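PDB 3MN8: carboxypeptidase D from Drosophila melanogaster, which removes C-terminal arginine and lysine residues from peptides and proteins as a zinc metallocarboxypeptidase, here represented by its first carboxypeptidase-like domain in the active form. Local coordinates for residues Ser213-Gly219 and Glu301-Ser307; Pro350-Val356 and Met366-Gly372; Asp244-Gln250 and Arg376-Pro380. All coordinates share one frame; numbering follows the deposited sequence.

Overall arrangement
Contact 1 belongs to the core: two parallel strands of the eight-stranded catalytic sheet, joined by regular backbone bonds, with zinc and inhibitor at their C-terminal ends. Contact 2, its centre about 30 Å from that of contact 1, is partly buried in the transthyretin-like domain, where a threonine hydroxyl and a surface ion pair fasten the foot of a hairpin. Contact 3 joins the two domains by side chains, a salt bridge beside small apolar and polar patches. It touches both others: Phe-248 of its helix packs on Leu-302 of contact 1, and Met-366 of contact 2 lies against Arg-376. Contacts 2 and 3 thus share the small domain, contacts 1 and 3 the catalytic one.

Contact 1: residues Ser213-Gly219 and Glu301-Ser307; sequences SANFHGG and ELTIELS. With ZN (zinc ion), chain F; GEM ((2-guanidinoethylmercapto)succinic acid), chain G.
Ser-213 and Glu-301 open a parallel pairing of two strands in the mixed sheet of the M14 zinc carboxypeptidase fold, running on to His-217 opposite Glu-305. Asn-215 N donates to Leu-302 O, and Asn-215 O accepts from Ile-304 N. On one face, Ala-214, Phe-216 and Ile-304 form an apolar layer that Leu-306 extends: the Phe-216 ring lies alongside Ile-304, both pointing the same way, and Phe-216 CD2 meets Leu-306 CD1 at 3.7 Å. Helices 317-333 and 245-257 pack on this face, where bulky hydrocarbon suits a buried site.

The other face is polar and leads to the metal. Glu-301, its chain extended (chi1 177°), lies beside Ser-213 and Asn-215, and its OE1 accepts from Ser-213 OG at 2.8 Å on its anti side. The Asn-215 side chain crosses that of Glu-301 at about a right angle, amide and carboxylate planes 49° apart, and its OD1 takes the N-H of His-217 NE2, 2.7 Å away, from above the carbonyl plane. That bond probably limits rotation of the imidazole, whose ND1 binds zinc with His-101 and Glu-104. Inhibitor sulfur S7 lies over one imidazole face, while Thr-303 CG2 approaches His-217 CD2 obliquely at 3.4 Å. Glu-305, predicted as proton donor/acceptor, bends (chi2 -77°) to bring its carboxylate beside His-217. Zinc lies 2.1 Å from both His-217 ND1 and inhibitor O13.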
loop_
_atom_site.group_PDB
_atom_site.type_symbol
_atom_site.label_atom_id
_atom_site.label_comp_id
_atom_site.label_asym_id
_atom_site.label_seq_id
_atom_site.Cartn_x
_atom_site.Cartn_y
_atom_site.Cartn_z
ATOM N N SER A 213 0.240 2.817 0.958
ATOM C CA SER A 213 0.011 1.492 0.386
ATOM C C SER A 213 1.301 0.812 -0.058
ATOM O O SER A 213 2.312 1.456 -0.319
ATOM C CB SER A 213 -0.931 1.605 -0.818
ATOM O OG SER A 213 -1.034 0.366 -1.491
ATOM N N ALA A 214 1.261 -0.504 -0.163
ATOM C CA ALA A 214 2.403 -1.237 -0.675
ATOM C C ALA A 214 1.899 -2.446 -1.425
ATOM O O ALA A 214 0.895 -3.030 -1.025
ATOM C CB ALA A 214 3.306 -1.659 0.459
ATOM N N ASN A 215 2.559 -2.803 -2.529
ATOM C CA ASN A 215 2.284 -4.094 -3.154
ATOM C C ASN A 215 3.548 -4.960 -3.357
ATOM O O ASN A 215 4.646 -4.456 -3.638
ATOM C CB ASN A 215 1.353 -3.998 -4.388
ATOM C CG ASN A 215 2.056 -3.526 -5.630
ATOM O OD1 ASN A 215 2.215 -4.292 -6.579
ATOM N ND2 ASN A 215 2.467 -2.257 -5.650
ATOM N N PHE A 216 3.378 -6.267 -3.156
ATOM C CA PHE A 216 4.503 -7.151 -2.963
ATOM C C PHE A 216 4.731 -8.034 -4.161
ATOM O O PHE A 216 3.795 -8.576 -4.750
ATOM C CB PHE A 216 4.302 -7.978 -1.697
ATOM C CG PHE A 216 4.094 -7.139 -0.479
ATOM C CD1 PHE A 216 2.824 -6.746 -0.096
ATOM C CD2 PHE A 216 5.176 -6.703 0.265
ATOM C CE1 PHE A 216 2.640 -5.949 1.018
ATOM C CE2 PHE A 216 4.992 -5.898 1.383
ATOM C CZ PHE A 216 3.730 -5.524 1.757
ATOM N N HIS A 217 6.002 -8.173 -4.505
ATOM C CA HIS A 217 6.421 -8.938 -5.649
ATOM C C HIS A 217 7.585 -9.817 -5.234
ATOM O O HIS A 217 8.105 -9.689 -4.129
ATOM C CB HIS A 217 6.861 -7.993 -6.768
ATOM C CG HIS A 217 5.746 -7.173 -7.338
ATOM N ND1 HIS A 217 5.171 -7.448 -8.559
ATOM C CD2 HIS A 217 5.090 -6.092 -6.848
ATOM C CE1 HIS A 217 4.217 -6.569 -8.804
ATOM N NE2 HIS A 217 4.146 -5.735 -7.779
ATOM N N GLY A 218 7.996 -10.704 -6.131
ATOM C CA GLY A 218 9.130 -11.563 -5.870
ATOM C C GLY A 218 10.031 -11.531 -7.078
ATOM O O GLY A 218 9.623 -11.075 -8.148
ATOM N N GLY A 219 11.256 -12.001 -6.910
ATOM C CA GLY A 219 12.200 -12.020 -8.006
ATOM C C GLY A 219 13.458 -11.333 -7.545
ATOM O O GLY A 219 14.560 -11.589 -8.041
ATOM N N GLU A 301 1.917 4.528 -2.887
ATOM C CA GLU A 301 2.217 3.097 -2.912
ATOM C C GLU A 301 3.686 2.802 -3.206
ATOM O O GLU A 301 4.277 3.359 -4.135
ATOM C CB GLU A 301 1.317 2.387 -3.928
ATOM C CG GLU A 301 1.591 0.901 -4.097
ATOM C CD GLU A 301 0.457 0.176 -4.813
ATOM O OE1 GLU A 301 -0.664 0.105 -4.249
ATOM O OE2 GLU A 301 0.676 -0.329 -5.939
ATOM N N LEU A 302 4.272 1.914 -2.412
ATOM C CA LEU A 302 5.584 1.348 -2.725
ATOM C C LEU A 302 5.419 0.011 -3.411
ATOM O O LEU A 302 4.413 -0.670 -3.224
ATOM C CB LEU A 302 6.403 1.112 -1.454
ATOM C CG LEU A 302 6.873 2.325 -0.663
ATOM C CD1 LEU A 302 7.809 1.858 0.440
ATOM C CD2 LEU A 302 7.561 3.324 -1.579
ATOM N N THR A 303 6.425 -0.368 -4.195
ATOM C CA THR A 303 6.524 -1.721 -4.731
ATOM C C THR A 303 7.593 -2.447 -3.922
ATOM O O THR A 303 8.734 -1.994 -3.847
ATOM C CB THR A 303 6.939 -1.737 -6.229
ATOM O OG1 THR A 303 6.141 -0.812 -6.977
ATOM C CG2 THR A 303 6.780 -3.132 -6.827
ATOM N N ILE A 304 7.238 -3.568 -3.308
ATOM C CA ILE A 304 8.219 -4.281 -2.501
ATOM C C ILE A 304 8.490 -5.720 -2.945
ATOM O O ILE A 304 7.575 -6.557 -3.033
ATOM C CB ILE A 304 7.871 -4.240 -1.018
ATOM C CG1 ILE A 304 7.900 -2.799 -0.529
ATOM C CG2 ILE A 304 8.868 -5.078 -0.229
ATOM C CD1 ILE A 304 7.196 -2.603 0.774
ATOM N N GLU A 305 9.768 -5.980 -3.218
ATOM C CA GLU A 305 10.232 -7.286 -3.660
ATOM C C GLU A 305 10.743 -8.051 -2.440
ATOM O O GLU A 305 11.630 -7.576 -1.733
ATOM C CB GLU A 305 11.350 -7.115 -4.700
ATOM C CG GLU A 305 10.962 -6.310 -5.955
ATOM C CD GLU A 305 10.134 -7.121 -6.943
ATOM O OE1 GLU A 305 9.762 -6.581 -8.001
ATOM O OE2 GLU A 305 9.849 -8.303 -6.657
ATOM N N LEU A 306 10.192 -9.236 -2.198
ATOM C CA LEU A 306 10.456 -9.950 -0.945
ATOM C C LEU A 306 11.531 -11.031 -1.026
ATOM O O LEU A 306 12.357 -11.160 -0.120
ATOM C CB LEU A 306 9.161 -10.549 -0.382
ATOM C CG LEU A 306 8.122 -9.481 -0.077
ATOM C CD1 LEU A 306 6.762 -10.081 0.202
ATOM C CD2 LEU A 306 8.591 -8.641 1.086
ATOM N N SER A 307 11.523 -11.807 -2.103
ATOM C CA SER A 307 12.460 -12.913 -2.225
ATOM C C SER A 307 13.121 -12.938 -3.589
ATOM O O SER A 307 12.592 -12.387 -4.562
ATOM C CB SER A 307 11.748 -14.238 -1.980
ATOM O OG SER A 307 10.550 -14.311 -2.743
HETATM ZN ZN ZN F . 5.995 -9.035 -9.719
HETATM C C8 GEM G . 8.430 -5.353 -11.740
HETATM S S7 GEM G . 7.573 -4.255 -10.646
HETATM C C6 GEM G . 8.923 -3.645 -9.677
HETATM C C5 GEM G . 10.060 -3.055 -10.509
HETATM N N3 GEM G . 9.573 -1.819 -11.101
HETATM C C1 GEM G . 10.180 -1.084 -12.027
HETATM N N4 GEM G . 9.612 0.028 -12.477
HETATM N N2 GEM G . 11.358 -1.461 -12.511
HETATM C C9 GEM G . 7.453 -5.775 -12.805
HETATM O O14 GEM G . 6.263 -5.403 -12.694
HETATM O O15 GEM G . 7.858 -6.468 -13.762
HETATM C C10 GEM G . 9.056 -6.561 -11.023
HETATM C C11 GEM G . 8.095 -7.586 -10.432
HETATM O O12 GEM G . 8.290 -7.942 -9.244
HETATM O O13 GEM G . 7.177 -8.068 -11.143
#

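Contact 2: residues Pro350-Val356 and Met366-Gly372; sequences PIADANV and MRTSKRG
Thr-368 places OG1 between its backbone N and carbonyl carbon (chi1 67°), which turns the hydroxyl to the loop 351-354, while Arg-367 bends at chi2 and chi3 to curl over Asp-353. The threonine hydroxyl donates to Ile-351 O at 2.6 Å, in the carbonyl plane on a lone pair, and accepts from Ala-354 N at 3.0 Å. A small side chain with both roles suits this loop, and its CG2 rests near Ala-354 CB. Replacing Thr-368 by a valine would probably leave Ile-351 O and Ala-354 N without this shared partner and free the loop to shift.

Backbone bonds flank the hydroxyl: Thr-368 N donates to Ala-354 O, and Asp-353 N to Thr-368 O. Outside, Arg-367 NE meets Asp-353 OD2 at 2.7 Å from above the carboxylate plane, with the two flat groups 86° apart. This salt bridge is exposed and the arginine poorly ordered, so its hold is probably modest. Farther on, Gly-372 ends a type I turn with positive phi (71°); a side chain here would point into Pro-350 and Ile-351, so glycine fits. Val-356 and Met-366 form an antiparallel hydrogen-bonded pair of the short beta hairpin in the transthyretin-like domain.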
loop_
_atom_site.group_PDB
_atom_site.type_symbol
_atom_site.label_atom_id
_atom_site.label_comp_id
_atom_site.label_asym_id
_atom_site.label_seq_id
_atom_site.Cartn_x
_atom_site.Cartn_y
_atom_site.Cartn_z
ATOM N N PRO A 350 -17.667 20.308 6.534
ATOM C CA PRO A 350 -16.585 19.798 5.687
ATOM C C PRO A 350 -16.727 20.140 4.217
ATOM O O PRO A 350 -17.799 19.947 3.647
ATOM C CB PRO A 350 -16.671 18.274 5.875
ATOM C CG PRO A 350 -18.027 18.016 6.402
ATOM C CD PRO A 350 -18.391 19.223 7.217
ATOM N N ILE A 351 -15.646 20.635 3.618
ATOM C CA ILE A 351 -15.584 20.801 2.173
ATOM C C ILE A 351 -14.897 19.599 1.524
ATOM O O ILE A 351 -13.724 19.303 1.793
ATOM C CB ILE A 351 -14.836 22.078 1.764
ATOM C CG1 ILE A 351 -15.325 23.281 2.574
ATOM C CG2 ILE A 351 -15.018 22.326 0.283
ATOM C CD1 ILE A 351 -14.505 24.547 2.346
ATOM N N ALA A 352 -15.630 18.910 0.661
ATOM C CA ALA A 352 -15.116 17.718 0.013
ATOM C C ALA A 352 -14.398 18.123 -1.255
ATOM O O ALA A 352 -14.722 19.145 -1.853
ATOM C CB ALA A 352 -16.243 16.774 -0.294
ATOM N N ASP A 353 -13.410 17.334 -1.653
ATOM C CA ASP A 353 -12.627 17.645 -2.852
ATOM C C ASP A 353 -11.875 18.978 -2.815
ATOM O O ASP A 353 -11.487 19.512 -3.851
ATOM C CB ASP A 353 -13.511 17.584 -4.093
ATOM C CG ASP A 353 -13.290 16.314 -4.890
ATOM O OD1 ASP A 353 -12.521 16.362 -5.869
ATOM O OD2 ASP A 353 -13.869 15.266 -4.534
ATOM N N ALA A 354 -11.674 19.518 -1.620
ATOM C CA ALA A 354 -10.802 20.670 -1.472
ATOM C C ALA A 354 -9.369 20.250 -1.773
ATOM O O ALA A 354 -9.040 19.060 -1.734
ATOM C CB ALA A 354 -10.906 21.244 -0.070
ATOM N N ASN A 355 -8.523 21.228 -2.082
ATOM C CA ASN A 355 -7.106 20.964 -2.288
ATOM C C ASN A 355 -6.245 21.551 -1.181
ATOM O O ASN A 355 -6.436 22.695 -0.762
ATOM C CB ASN A 355 -6.645 21.478 -3.651
ATOM C CG ASN A 355 -7.012 20.537 -4.782
ATOM O OD1 ASN A 355 -7.705 20.923 -5.725
ATOM N ND2 ASN A 355 -6.552 19.291 -4.692
ATOM N N VAL A 356 -5.300 20.755 -0.707
ATOM C CA VAL A 356 -4.368 21.186 0.325
ATOM C C VAL A 356 -2.938 21.159 -0.216
ATOM O O VAL A 356 -2.403 20.090 -0.539
ATOM C CB VAL A 356 -4.486 20.307 1.597
ATOM C CG1 VAL A 356 -3.363 20.624 2.579
ATOM C CG2 VAL A 356 -5.868 20.489 2.252
ATOM N N MET A 366 -3.282 17.320 -1.929
ATOM C CA MET A 366 -4.149 16.288 -1.384
ATOM C C MET A 366 -5.560 16.738 -1.617
ATOM O O MET A 366 -5.860 17.909 -1.451
ATOM C CB MET A 366 -3.932 16.119 0.114
ATOM C CG MET A 366 -2.611 15.468 0.492
ATOM S SD MET A 366 -2.429 13.817 -0.197
ATOM C CE MET A 366 -1.238 14.136 -1.508
ATOM N N ARG A 367 -6.422 15.806 -2.001
ATOM C CA ARG A 367 -7.831 16.106 -2.214
ATOM C C ARG A 367 -8.626 15.638 -0.997
ATOM O O ARG A 367 -8.569 14.465 -0.633
ATOM C CB ARG A 367 -8.300 15.415 -3.500
ATOM C CG ARG A 367 -9.749 15.590 -3.832
ATOM C CD ARG A 367 -10.500 14.334 -3.453
ATOM N NE ARG A 367 -11.445 13.979 -4.494
ATOM C CZ ARG A 367 -11.406 12.900 -5.271
ATOM N NH1 ARG A 367 -10.465 11.970 -5.147
ATOM N NH2 ARG A 367 -12.357 12.753 -6.182
ATOM N N THR A 368 -9.338 16.546 -0.336
ATOM C CA THR A 368 -10.046 16.150 0.882
ATOM C C THR A 368 -11.146 15.134 0.613
ATOM O O THR A 368 -11.719 15.077 -0.488
ATOM C CB THR A 368 -10.664 17.331 1.645
ATOM O OG1 THR A 368 -11.713 17.912 0.864
ATOM C CG2 THR A 368 -9.602 18.381 1.979
ATOM N N SER A 369 -11.430 14.335 1.638
ATOM C CA SER A 369 -12.483 13.333 1.598
ATOM C C SER A 369 -13.861 13.998 1.691
ATOM O O SER A 369 -13.974 15.219 1.837
ATOM C CB SER A 369 -12.304 12.364 2.764
ATOM O OG SER A 369 -12.740 12.963 3.976
ATOM N N LYS A 370 -14.914 13.190 1.603
ATOM C CA LYS A 370 -16.274 13.702 1.742
ATOM C C LYS A 370 -16.464 14.433 3.060
ATOM O O LYS A 370 -17.303 15.317 3.161
ATOM C CB LYS A 370 -17.297 12.565 1.599
ATOM C CG LYS A 370 -17.375 12.007 0.178
ATOM C CD LYS A 370 -18.021 10.624 0.105
ATOM C CE LYS A 370 -17.960 10.091 -1.335
ATOM N NZ LYS A 370 -18.842 8.910 -1.570
ATOM N N ARG A 371 -15.669 14.069 4.059
ATOM C CA ARG A 371 -15.735 14.711 5.362
ATOM C C ARG A 371 -14.655 15.786 5.484
ATOM O O ARG A 371 -14.373 16.285 6.560
ATOM C CB ARG A 371 -15.655 13.664 6.496
ATOM C CG ARG A 371 -16.520 12.412 6.218
ATOM C CD ARG A 371 -17.054 11.688 7.450
ATOM N NE ARG A 371 -16.023 11.044 8.242
ATOM C CZ ARG A 371 -15.821 9.740 8.383
ATOM N NH1 ARG A 371 -14.818 9.362 9.145
ATOM N NH2 ARG A 371 -16.575 8.821 7.788
ATOM N N GLY A 372 -14.059 16.147 4.362
ATOM C CA GLY A 372 -13.102 17.237 4.329
ATOM C C GLY A 372 -11.792 16.908 5.008
ATOM O O GLY A 372 -11.045 17.791 5.412
#

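Contact 3: residues Asp244-Gln250 and Arg376-Pro380; sequences DDRVFKQ and RLLTP
Asp-244 and Arg-376 supply the ionic part of this contact, their side chains approaching from opposite directions. Asp-244 OD1 lies over one face of the Arg-376 guanidinium, the carboxylate and guanidinium planes 64° apart, and 2.7 Å from Arg-376 NH2. Asp-244 OD2 accepts weakly from Arg-376 NH2 at 2.9 Å and, weaker still in angle, from NH1. Asp-244 OD2 is also hydrogen-bonded to the Tyr-294 hydroxyl, so the buried aspartate has partners on both sides of the interface. A long, bent arginine, turned at chi2 (65°), suits the task of reaching from the end of a strand to the start of a helix.

Here helix 245-257 of the catalytic domain meets the loop between strands 373-376 and 381-388 of the transthyretin-like domain, the C-terminal beta domain of this carboxypeptidase.

Van der Waals packing centres on Val-247, whose branched side chain fits close to the loop backbone. Val-247 CG2 touches Leu-377 O and Thr-379 N, each at 3.7 Å; the one apolar side-chain pair is Val-247 CG1 with Leu-377 CB, crossing at about a right angle.

Contacts between polar atoms and carbon lie one turn along: the extended Gln-250 brings OE1 to 3.7 Å from Pro-380 CD, while its NE2 bonds to Gln-334. Thr-379 OG1 sits 3.7 Å from Arg-246 CB.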
loop_
_atom_site.group_PDB
_atom_site.type_symbol
_atom_site.label_atom_id
_atom_site.label_comp_id
_atom_site.label_asym_id
_atom_site.label_seq_id
_atom_site.Cartn_x
_atom_site.Cartn_y
_atom_site.Cartn_z
ATOM N N ASP A 244 7.215 13.941 -4.480
ATOM C CA ASP A 244 7.298 13.509 -3.098
ATOM C C ASP A 244 8.440 12.535 -2.867
ATOM O O ASP A 244 8.329 11.614 -2.061
ATOM C CB ASP A 244 5.964 12.898 -2.659
ATOM C CG ASP A 244 4.986 13.948 -2.135
ATOM O OD1 ASP A 244 5.209 14.439 -1.006
ATOM O OD2 ASP A 244 4.011 14.296 -2.845
ATOM N N ASP A 245 9.552 12.759 -3.551
ATOM C CA ASP A 245 10.658 11.817 -3.480
ATOM C C ASP A 245 11.220 11.605 -2.079
ATOM O O ASP A 245 11.507 10.474 -1.692
ATOM C CB ASP A 245 11.796 12.212 -4.412
ATOM C CG ASP A 245 12.721 11.060 -4.672
ATOM O OD1 ASP A 245 12.225 10.012 -5.141
ATOM O OD2 ASP A 245 13.923 11.190 -4.390
ATOM N N ARG A 246 11.413 12.691 -1.339
ATOM C CA ARG A 246 11.911 12.574 0.022
ATOM C C ARG A 246 11.061 11.570 0.805
ATOM O O ARG A 246 11.575 10.591 1.341
ATOM C CB ARG A 246 11.894 13.928 0.724
ATOM C CG ARG A 246 12.632 15.013 -0.008
ATOM C CD ARG A 246 12.306 16.376 0.584
ATOM N NE ARG A 246 13.316 16.835 1.537
ATOM C CZ ARG A 246 13.175 17.903 2.316
ATOM N NH1 ARG A 246 12.060 18.625 2.266
ATOM N NH2 ARG A 246 14.142 18.248 3.152
ATOM N N VAL A 247 9.757 11.812 0.865
ATOM C CA VAL A 247 8.869 10.929 1.605
ATOM C C VAL A 247 8.966 9.507 1.073
ATOM O O VAL A 247 9.018 8.532 1.838
ATOM C CB VAL A 247 7.405 11.399 1.540
ATOM C CG1 VAL A 247 6.484 10.300 2.020
ATOM C CG2 VAL A 247 7.219 12.653 2.377
ATOM N N PHE A 248 9.000 9.391 -0.245
ATOM C CA PHE A 248 9.049 8.074 -0.850
ATOM C C PHE A 248 10.293 7.336 -0.410
ATOM O O PHE A 248 10.216 6.179 0.001
ATOM C CB PHE A 248 8.913 8.142 -2.374
ATOM C CG PHE A 248 7.503 7.953 -2.838
ATOM C CD1 PHE A 248 6.831 6.779 -2.550
ATOM C CD2 PHE A 248 6.839 8.948 -3.516
ATOM C CE1 PHE A 248 5.531 6.593 -2.952
ATOM C CE2 PHE A 248 5.535 8.770 -3.918
ATOM C CZ PHE A 248 4.879 7.584 -3.636
ATOM N N LYS A 249 11.429 8.026 -0.460
ATOM C CA LYS A 249 12.701 7.462 -0.012
ATOM C C LYS A 249 12.653 7.068 1.467
ATOM O O LYS A 249 13.260 6.071 1.868
ATOM C CB LYS A 249 13.849 8.436 -0.284
ATOM C CG LYS A 249 14.634 8.094 -1.540
ATOM C CD LYS A 249 15.538 9.222 -2.027
ATOM C CE LYS A 249 16.157 8.832 -3.368
ATOM N NZ LYS A 249 16.585 10.016 -4.162
ATOM N N GLN A 250 11.921 7.843 2.271
ATOM C CA GLN A 250 11.750 7.534 3.692
ATOM C C GLN A 250 10.919 6.259 3.880
ATOM O O GLN A 250 11.241 5.404 4.701
ATOM C CB GLN A 250 11.124 8.717 4.452
ATOM C CG GLN A 250 10.985 8.453 5.953
ATOM C CD GLN A 250 10.745 9.711 6.780
ATOM O OE1 GLN A 250 11.332 10.764 6.529
ATOM N NE2 GLN A 250 9.897 9.591 7.789
ATOM N N ARG A 376 -1.395 14.562 4.980
ATOM C CA ARG A 376 -0.267 14.862 4.116
ATOM C C ARG A 376 1.005 14.334 4.744
ATOM O O ARG A 376 1.533 14.882 5.724
ATOM C CB ARG A 376 -0.168 16.359 3.831
ATOM C CG ARG A 376 1.032 16.767 2.981
ATOM C CD ARG A 376 0.965 16.199 1.578
ATOM N NE ARG A 376 2.142 16.562 0.787
ATOM C CZ ARG A 376 2.404 16.114 -0.439
ATOM N NH1 ARG A 376 1.583 15.269 -1.042
ATOM N NH2 ARG A 376 3.495 16.514 -1.069
ATOM N N LEU A 377 1.484 13.236 4.180
ATOM C CA LEU A 377 2.681 12.606 4.695
ATOM C C LEU A 377 3.840 13.550 4.481
ATOM O O LEU A 377 4.014 14.088 3.393
ATOM C CB LEU A 377 2.936 11.292 3.964
ATOM C CG LEU A 377 1.808 10.270 4.032
ATOM C CD1 LEU A 377 2.298 8.944 3.485
ATOM C CD2 LEU A 377 1.290 10.122 5.455
ATOM N N LEU A 378 4.649 13.739 5.509
ATOM C CA LEU A 378 5.776 14.648 5.384
ATOM C C LEU A 378 7.037 14.134 6.071
ATOM O O LEU A 378 6.997 13.486 7.104
ATOM C CB LEU A 378 5.402 16.051 5.895
ATOM C CG LEU A 378 4.421 16.910 5.074
ATOM C CD1 LEU A 378 3.983 18.138 5.840
ATOM C CD2 LEU A 378 5.022 17.333 3.743
ATOM N N THR A 379 8.160 14.419 5.447
ATOM C CA THR A 379 9.454 14.272 6.060
ATOM C C THR A 379 9.541 15.326 7.148
ATOM O O THR A 379 8.868 16.353 7.058
ATOM C CB THR A 379 10.519 14.545 4.999
ATOM O OG1 THR A 379 10.547 13.436 4.092
ATOM C CG2 THR A 379 11.906 14.746 5.616
ATOM N N PRO A 380 10.345 15.071 8.193
ATOM C CA PRO A 380 10.620 16.134 9.171
ATOM C C PRO A 380 11.109 17.445 8.517
ATOM O O PRO A 380 11.793 17.424 7.479
ATOM C CB PRO A 380 11.706 15.517 10.053
ATOM C CG PRO A 380 11.403 14.039 10.005
ATOM C CD PRO A 380 10.914 13.774 8.601
#